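PDB 6HVG: alternansucrase from Leuconostoc mesenteroides, which belongs to glycoside hydrolase family 70 and combines a calcium-binding catalytic region of TIM-barrel type with repeats of the choline-binding or putative cell-wall-binding type. Local coordinates for residues Gln903-Gly915 with Thr929-Tyr941. Numbering follows the deposited sequence.
Sequences QDYKNQGIGVIVG and TLHMGKAHKNQLY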
loop_
_atom_site.group_PDB
_atom_site.type_symbol
_atom_site.label_atom_id
_atom_site.label_comp_id
_atom_site.label_asym_id
_atom_site.label_seq_id
_atom_site.Cartn_x
_atom_site.Cartn_y
_atom_site.Cartn_z
ATOM N N GLN A 903 26.680 -42.616 -22.034
ATOM C CA GLN A 903 27.401 -42.680 -20.764
ATOM C C GLN A 903 27.493 -41.340 -20.049
ATOM O O GLN A 903 28.022 -41.282 -18.943
ATOM C CB GLN A 903 28.793 -43.288 -20.966
ATOM C CG GLN A 903 28.721 -44.773 -21.304
ATOM C CD GLN A 903 28.108 -45.614 -20.193
ATOM O OE1 GLN A 903 27.152 -46.355 -20.424
ATOM N NE2 GLN A 903 28.659 -45.506 -18.981
ATOM N N ASP A 904 26.927 -40.286 -20.646
ATOM C CA ASP A 904 26.998 -38.928 -20.095
ATOM C C ASP A 904 26.608 -38.873 -18.626
ATOM O O ASP A 904 27.181 -38.109 -17.866
ATOM C CB ASP A 904 26.099 -37.966 -20.880
ATOM C CG ASP A 904 26.561 -37.751 -22.324
ATOM O OD1 ASP A 904 27.260 -38.623 -22.875
ATOM O OD2 ASP A 904 26.203 -36.708 -22.919
ATOM N N TYR A 905 25.633 -39.685 -18.236
ATOM C CA TYR A 905 25.118 -39.697 -16.865
ATOM C C TYR A 905 26.126 -39.955 -15.751
ATOM O O TYR A 905 25.950 -39.441 -14.637
ATOM C CB TYR A 905 23.979 -40.719 -16.728
ATOM C CG TYR A 905 24.399 -42.177 -16.684
ATOM C CD1 TYR A 905 24.513 -42.923 -17.853
ATOM C CD2 TYR A 905 24.656 -42.809 -15.485
ATOM C CE1 TYR A 905 24.874 -44.257 -17.834
ATOM C CE2 TYR A 905 25.020 -44.152 -15.450
ATOM C CZ TYR A 905 25.129 -44.874 -16.629
ATOM O OH TYR A 905 25.483 -46.208 -16.616
ATOM N N LYS A 906 27.147 -40.765 -16.020
ATOM C CA LYS A 906 28.026 -41.256 -14.955
ATOM C C LYS A 906 28.729 -40.140 -14.177
ATOM O O LYS A 906 28.869 -40.235 -12.951
ATOM C CB LYS A 906 29.045 -42.290 -15.481
ATOM C CG LYS A 906 28.711 -43.742 -15.119
ATOM C CD LYS A 906 29.143 -44.076 -13.686
ATOM C CE LYS A 906 29.132 -45.563 -13.335
ATOM N NZ LYS A 906 27.776 -46.124 -13.087
ATOM N N ASN A 907 29.153 -39.084 -14.871
ATOM C CA ASN A 907 29.821 -37.965 -14.212
ATOM C C ASN A 907 28.926 -36.764 -13.957
ATOM O O ASN A 907 29.409 -35.683 -13.621
ATOM C CB ASN A 907 31.066 -37.596 -15.006
ATOM C CG ASN A 907 32.037 -38.761 -15.110
ATOM O OD1 ASN A 907 32.266 -39.289 -16.201
ATOM N ND2 ASN A 907 32.570 -39.203 -13.972
ATOM N N GLN A 908 27.625 -36.971 -14.094
ATOM C CA GLN A 908 26.622 -35.924 -13.891
ATOM C C GLN A 908 25.835 -36.255 -12.599
ATOM O O GLN A 908 26.160 -37.225 -11.907
ATOM C CB GLN A 908 25.693 -35.846 -15.105
ATOM C CG GLN A 908 26.353 -35.304 -16.336
ATOM C CD GLN A 908 25.453 -35.280 -17.550
ATOM O OE1 GLN A 908 24.299 -35.684 -17.505
ATOM N NE2 GLN A 908 25.984 -34.767 -18.653
ATOM N N GLY A 909 24.823 -35.451 -12.293
ATOM C CA GLY A 909 24.051 -35.593 -11.083
ATOM C C GLY A 909 24.643 -34.777 -9.950
ATOM O O GLY A 909 25.804 -34.390 -9.996
ATOM N N ILE A 910 23.836 -34.516 -8.926
ATOM C CA ILE A 910 24.239 -33.668 -7.816
ATOM C C ILE A 910 23.460 -34.051 -6.552
ATOM O O ILE A 910 22.361 -34.594 -6.647
ATOM C CB ILE A 910 24.011 -32.182 -8.179
ATOM C CG1 ILE A 910 24.649 -31.250 -7.154
ATOM C CG2 ILE A 910 22.531 -31.862 -8.277
ATOM C CD1 ILE A 910 24.792 -29.804 -7.634
ATOM N N GLY A 911 24.049 -33.791 -5.384
ATOM C CA GLY A 911 23.411 -34.081 -4.106
ATOM C C GLY A 911 23.374 -32.840 -3.243
ATOM O O GLY A 911 24.401 -32.189 -3.042
ATOM N N VAL A 912 22.189 -32.486 -2.758
ATOM C CA VAL A 912 22.018 -31.294 -1.925
ATOM C C VAL A 912 21.373 -31.654 -0.583
ATOM O O VAL A 912 20.353 -32.347 -0.540
ATOM C CB VAL A 912 21.184 -30.238 -2.625
ATOM C CG1 VAL A 912 21.068 -28.985 -1.758
ATOM C CG2 VAL A 912 21.818 -29.903 -3.955
ATOM N N ILE A 913 22.023 -31.207 0.495
ATOM C CA ILE A 913 21.541 -31.356 1.853
ATOM C C ILE A 913 21.386 -29.960 2.451
ATOM O O ILE A 913 22.335 -29.172 2.422
ATOM C CB ILE A 913 22.530 -32.160 2.715
ATOM C CG1 ILE A 913 22.859 -33.495 2.036
ATOM C CG2 ILE A 913 21.938 -32.395 4.102
ATOM C CD1 ILE A 913 24.037 -34.204 2.654
ATOM N N VAL A 914 20.216 -29.666 3.017
ATOM C CA VAL A 914 19.963 -28.346 3.600
ATOM C C VAL A 914 19.124 -28.421 4.869
ATOM O O VAL A 914 18.239 -29.245 4.990
ATOM C CB VAL A 914 19.338 -27.390 2.566
ATOM C CG1 VAL A 914 18.276 -28.094 1.773
ATOM C CG2 VAL A 914 18.775 -26.129 3.206
ATOM N N GLY A 915 19.444 -27.549 5.821
ATOM C CA GLY A 915 18.721 -27.445 7.083
ATOM C C GLY A 915 18.475 -26.004 7.466
ATOM O O GLY A 915 19.170 -25.110 6.993
ATOM N N THR A 929 21.664 -39.751 4.881
ATOM C CA THR A 929 21.965 -40.368 3.591
ATOM C C THR A 929 21.436 -39.627 2.359
ATOM O O THR A 929 20.295 -39.169 2.312
ATOM C CB THR A 929 21.422 -41.802 3.531
ATOM O OG1 THR A 929 21.854 -42.521 4.688
ATOM C CG2 THR A 929 21.942 -42.492 2.307
ATOM N N LEU A 930 22.302 -39.541 1.361
ATOM C CA LEU A 930 21.952 -39.078 0.025
ATOM C C LEU A 930 21.876 -40.263 -0.924
ATOM O O LEU A 930 22.882 -40.848 -1.258
ATOM C CB LEU A 930 23.017 -38.123 -0.501
ATOM C CG LEU A 930 23.003 -36.661 -0.052
ATOM C CD1 LEU A 930 24.212 -35.946 -0.620
ATOM C CD2 LEU A 930 21.730 -35.953 -0.475
ATOM N N HIS A 931 20.681 -40.608 -1.379
ATOM C CA HIS A 931 20.540 -41.708 -2.325
ATOM C C HIS A 931 20.850 -41.198 -3.748
ATOM O O HIS A 931 19.956 -40.848 -4.526
ATOM C CB HIS A 931 19.136 -42.345 -2.237
ATOM C CG HIS A 931 18.773 -42.823 -0.871
ATOM N ND1 HIS A 931 18.109 -42.029 0.040
ATOM C CD2 HIS A 931 18.994 -44.005 -0.257
ATOM C CE1 HIS A 931 17.937 -42.704 1.159
ATOM N NE2 HIS A 931 18.466 -43.906 1.004
ATOM N N MET A 932 22.138 -41.186 -4.068
ATOM C CA MET A 932 22.635 -40.748 -5.367
ATOM C C MET A 932 22.193 -41.659 -6.508
ATOM O O MET A 932 22.316 -41.286 -7.664
ATOM C CB MET A 932 24.161 -40.717 -5.356
ATOM C CG MET A 932 24.771 -39.675 -4.431
ATOM S SD MET A 932 24.469 -37.996 -5.006
ATOM C CE MET A 932 23.216 -37.513 -3.891
ATOM N N GLY A 933 21.769 -42.876 -6.177
ATOM C CA GLY A 933 21.109 -43.751 -7.126
ATOM C C GLY A 933 21.932 -44.935 -7.572
ATOM O O GLY A 933 23.145 -44.905 -7.556
ATOM N N LYS A 934 21.245 -45.969 -8.028
ATOM C CA LYS A 934 21.856 -47.226 -8.477
ATOM C C LYS A 934 22.583 -47.108 -9.824
ATOM O O LYS A 934 23.217 -48.057 -10.283
ATOM C CB LYS A 934 20.771 -48.318 -8.520
ATOM C CG LYS A 934 20.097 -48.503 -7.155
ATOM C CD LYS A 934 19.857 -49.951 -6.740
ATOM C CE LYS A 934 19.902 -50.134 -5.220
ATOM N NZ LYS A 934 18.767 -49.437 -4.548
ATOM N N ALA A 935 22.467 -45.950 -10.468
ATOM C CA ALA A 935 23.335 -45.591 -11.584
ATOM C C ALA A 935 24.700 -45.084 -11.125
ATOM O O ALA A 935 25.560 -44.862 -11.952
ATOM C CB ALA A 935 22.648 -44.557 -12.463
ATOM N N HIS A 936 24.899 -44.914 -9.819
ATOM C CA HIS A 936 26.171 -44.439 -9.282
ATOM C C HIS A 936 26.700 -45.304 -8.146
ATOM O O HIS A 936 27.085 -44.775 -7.104
ATOM C CB HIS A 936 26.012 -43.002 -8.791
ATOM C CG HIS A 936 25.640 -42.049 -9.871
ATOM N ND1 HIS A 936 26.577 -41.315 -10.555
ATOM C CD2 HIS A 936 24.441 -41.724 -10.399
ATOM C CE1 HIS A 936 25.970 -40.571 -11.460
ATOM N NE2 HIS A 936 24.673 -40.794 -11.379
ATOM N N LYS A 937 26.741 -46.622 -8.367
ATOM C CA LYS A 937 27.271 -47.542 -7.369
ATOM C C LYS A 937 28.769 -47.357 -7.271
ATOM O O LYS A 937 29.453 -47.180 -8.285
ATOM C CB LYS A 937 26.964 -49.007 -7.711
ATOM C CG LYS A 937 25.508 -49.314 -7.993
ATOM C CD LYS A 937 25.275 -50.790 -8.276
ATOM C CE LYS A 937 23.789 -51.089 -8.420
ATOM N NZ LYS A 937 23.523 -52.373 -9.107
ATOM N N ASN A 938 29.267 -47.375 -6.029
ATOM C CA ASN A 938 30.718 -47.390 -5.728
ATOM C C ASN A 938 31.530 -46.182 -6.233
ATOM O O ASN A 938 32.744 -46.165 -6.169
ATOM C CB ASN A 938 31.316 -48.699 -6.234
ATOM C CG ASN A 938 30.603 -49.913 -5.644
ATOM O OD1 ASN A 938 30.035 -50.729 -6.375
ATOM N ND2 ASN A 938 30.576 -50.001 -4.317
ATOM N N GLN A 939 30.831 -45.146 -6.666
ATOM C CA GLN A 939 31.448 -43.973 -7.257
ATOM C C GLN A 939 32.002 -43.009 -6.201
ATOM O O GLN A 939 31.467 -42.899 -5.104
ATOM C CB GLN A 939 30.404 -43.239 -8.097
ATOM C CG GLN A 939 30.954 -42.093 -8.915
ATOM C CD GLN A 939 30.156 -41.855 -10.174
ATOM O OE1 GLN A 939 29.119 -42.483 -10.405
ATOM N NE2 GLN A 939 30.639 -40.942 -11.000
ATOM N N LEU A 940 33.064 -42.298 -6.556
ATOM C CA LEU A 940 33.641 -41.288 -5.687
ATOM C C LEU A 940 32.973 -39.969 -5.956
ATOM O O LEU A 940 32.836 -39.555 -7.122
ATOM C CB LEU A 940 35.141 -41.153 -5.925
ATOM C CG LEU A 940 35.924 -40.448 -4.815
ATOM C CD1 LEU A 940 35.939 -41.300 -3.551
ATOM C CD2 LEU A 940 37.353 -40.145 -5.227
ATOM N N TYR A 941 32.545 -39.317 -4.879
ATOM C CA TYR A 941 31.930 -37.995 -4.949
ATOM C C TYR A 941 32.777 -36.982 -4.149
ATOM O O TYR A 941 33.441 -37.346 -3.192
ATOM C CB TYR A 941 30.495 -38.050 -4.415
ATOM C CG TYR A 941 29.480 -38.538 -5.418
ATOM C CD1 TYR A 941 29.376 -39.880 -5.740
ATOM C CD2 TYR A 941 28.620 -37.655 -6.049
ATOM C CE1 TYR A 941 28.459 -40.318 -6.672
ATOM C CE2 TYR A 941 27.694 -38.091 -6.976
ATOM C CZ TYR A 941 27.625 -39.427 -7.285
ATOM O OH TYR A 941 26.706 -39.834 -8.219
#
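Gly-911 lies across from Leu-930 where strands 910-915 and 929-931 pack roughly antiparallel, their axes 8.0 Å apart at closest and at 147°, with no backbone hydrogen bond between them. Leu-930 CD2 lies 3.7 Å from Ile-913 CG1, and its CD1 touches Ile-913 CD1. Met-932 bends at chi2 (-68°), which helps bring its CE over Gly-911 CA. The two strands belong to different sheets: 910-915 sits between 881-885 and 1003-1009, while 927-931 pairs with 971-975. These strands fall in sequence between barrel strands 821-825 and 1045-1047, consistent with the all-beta domain C of this family.

Beyond the strands the contact turns polar. Gln-939 NE2 donates to Lys-906 O (2.7 Å), nearly straight but from above the carbonyl plane. The other end of this amide, OE1, accepts from His-936 ND1 (2.8 Å); the two bonds together would hold the amide in this orientation. The imidazole edge, at CE1, faces the carbonyls of Tyr-905 and Lys-906. His-936 NE2 also bonds Phe-886 O. Lys-906, bent at chi2 and chi4, brings NZ 2.8 Å from Ala-935 O in a hydrogen bond. The same carbonyl lies at the edge of the Tyr-905 ring, and Ala-935 CB meets Tyr-905 CE2.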